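Local coordinates for protein putative O-Methyltransferase (Corynebacterium glutamicum, PDB 3DR5) that probably acts as an O-methyltransferase that uses S-adenosyl-L-methionine as methyl donor, although its substrate is unknown, at residues D185-E188 with Y189-I193. Numbering follows the deposited sequence.
Sequences DADE and YIRSI
Asp187 and Arg191, one helical turn apart, join in a salt bridge at the C-terminal end of helix 178-190, with Asp187 OD2 2.7 Å from Arg191 NH1. OD2 lies at the guanidinium edge, 8° from its plane, but is met from above its own carboxylate plane, the two planes standing 52° apart. A bend at chi3 (26°) folds the arginine back over the preceding turn, bringing NH1 3.7 Å from Glu188 CA. Asp187 is buried and shared: OD1 forms a salt bridge with Arg200 of strand 196-201, and OD2 also hydrogen-bonds Tyr11 of the second subunit. A separate buried part packs Ala186 on Leu142, and Ile190 on Val146 and Val198; Ile190 CG1 approaches Ala186 O at 3.2 Å. Tyr189 OH hydrogen-bonds Asp147 and its ring makes a cation-pi contact with Lys143, both on helix 142-152. Asp185 and Glu188 form the looser, exposed side. Tyr189 N, Ile190 N and Arg191 N give the helix's last i to i+4 bonds, the final one, from just past its end, reaching Asp187 O at 2.9 Å. Tyr189 O accepts hydrogen bonds from Ser192 N and Ser192 OG, the latter at 2.7 Å. The i/i+4 salt bridge spans the last turn, and the chain leaves through a type I turn, Ile190 to Ile193, from a helix flanking the Rossmann-like methyltransferase sheet.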
loop_
_atom_site.group_PDB
_atom_site.type_symbol
_atom_site.label_atom_id
_atom_site.label_comp_id
_atom_site.label_asym_id
_atom_site.label_seq_id
_atom_site.Cartn_x
_atom_site.Cartn_y
_atom_site.Cartn_z
ATOM N N ASP A 185 -9.923 20.773 -4.037
ATOM C CA ASP A 185 -11.310 20.431 -3.710
ATOM C C ASP A 185 -11.505 18.916 -3.662
ATOM O O ASP A 185 -12.266 18.399 -2.837
ATOM C CB ASP A 185 -12.285 21.038 -4.723
ATOM C CG ASP A 185 -13.727 20.688 -4.417
ATOM O OD1 ASP A 185 -14.195 19.621 -4.865
ATOM O OD2 ASP A 185 -14.391 21.475 -3.709
ATOM N N ALA A 186 -10.814 18.208 -4.548
ATOM C CA ALA A 186 -10.894 16.751 -4.584
ATOM C C ALA A 186 -10.348 16.212 -3.250
ATOM O O ALA A 186 -10.999 15.414 -2.580
ATOM C CB ALA A 186 -10.065 16.212 -5.749
ATOM N N ASP A 187 -9.153 16.654 -2.869
ATOM C CA ASP A 187 -8.525 16.214 -1.623
ATOM C C ASP A 187 -9.468 16.498 -0.446
ATOM O O ASP A 187 -9.790 15.601 0.341
ATOM C CB ASP A 187 -7.186 16.947 -1.440
ATOM C CG ASP A 187 -6.396 16.444 -0.241
ATOM O OD1 ASP A 187 -5.883 15.299 -0.282
ATOM O OD2 ASP A 187 -6.296 17.201 0.752
ATOM N N GLU A 188 -9.907 17.749 -0.327
ATOM C CA GLU A 188 -10.820 18.143 0.742
ATOM C C GLU A 188 -12.105 17.308 0.689
ATOM O O GLU A 188 -12.629 16.894 1.721
ATOM C CB GLU A 188 -11.151 19.635 0.613
ATOM C CG GLU A 188 -12.225 20.124 1.562
ATOM C CD GLU A 188 -12.439 21.619 1.455
ATOM O OE1 GLU A 188 -11.435 22.360 1.508
ATOM O OE2 GLU A 188 -13.606 22.054 1.330
ATOM N N TYR A 189 -12.612 17.065 -0.517
ATOM C CA TYR A 189 -13.827 16.265 -0.690
ATOM C C TYR A 189 -13.573 14.808 -0.305
ATOM O O TYR A 189 -14.381 14.185 0.389
ATOM C CB TYR A 189 -14.300 16.302 -2.138
ATOM C CG TYR A 189 -15.520 15.444 -2.369
ATOM C CD1 TYR A 189 -16.756 15.807 -1.836
ATOM C CD2 TYR A 189 -15.436 14.255 -3.092
ATOM C CE1 TYR A 189 -17.879 15.012 -2.020
ATOM C CE2 TYR A 189 -16.555 13.447 -3.281
ATOM C CZ TYR A 189 -17.772 13.833 -2.741
ATOM O OH TYR A 189 -18.886 13.054 -2.931
ATOM N N ILE A 190 -12.449 14.261 -0.761
ATOM C CA ILE A 190 -12.101 12.882 -0.454
ATOM C C ILE A 190 -11.974 12.682 1.063
ATOM O O ILE A 190 -12.428 11.674 1.604
ATOM C CB ILE A 190 -10.780 12.476 -1.170
ATOM C CG1 ILE A 190 -11.062 12.197 -2.651
ATOM C CG2 ILE A 190 -10.148 11.257 -0.483
ATOM C CD1 ILE A 190 -9.813 12.035 -3.504
ATOM N N ARG A 191 -11.359 13.641 1.749
ATOM C CA ARG A 191 -11.184 13.538 3.194
ATOM C C ARG A 191 -12.477 13.737 3.984
ATOM O O ARG A 191 -12.498 13.582 5.203
ATOM C CB ARG A 191 -10.128 14.540 3.659
ATOM C CG ARG A 191 -8.696 14.161 3.276
ATOM C CD ARG A 191 -7.782 15.374 3.299
ATOM N NE ARG A 191 -8.294 16.381 4.219
ATOM C CZ ARG A 191 -8.284 17.686 3.978
ATOM N NH1 ARG A 191 -7.791 18.158 2.841
ATOM N NH2 ARG A 191 -8.774 18.521 4.878
ATOM N N SER A 192 -13.559 14.053 3.281
ATOM C CA SER A 192 -14.845 14.288 3.921
ATOM C C SER A 192 -15.774 13.081 3.851
ATOM O O SER A 192 -16.747 13.004 4.606
ATOM C CB SER A 192 -15.549 15.482 3.269
ATOM O OG SER A 192 -16.246 15.093 2.083
ATOM N N ILE A 193 -15.491 12.138 2.956
ATOM C CA ILE A 193 -16.380 11.002 2.814
ATOM C C ILE A 193 -16.278 10.040 3.982
ATOM O O ILE A 193 -15.203 9.803 4.521
ATOM C CB ILE A 193 -16.187 10.319 1.421
ATOM C CG1 ILE A 193 -16.301 8.814 1.540
ATOM C CG2 ILE A 193 -14.893 10.771 0.786
ATOM C CD1 ILE A 193 -15.352 8.076 0.624
#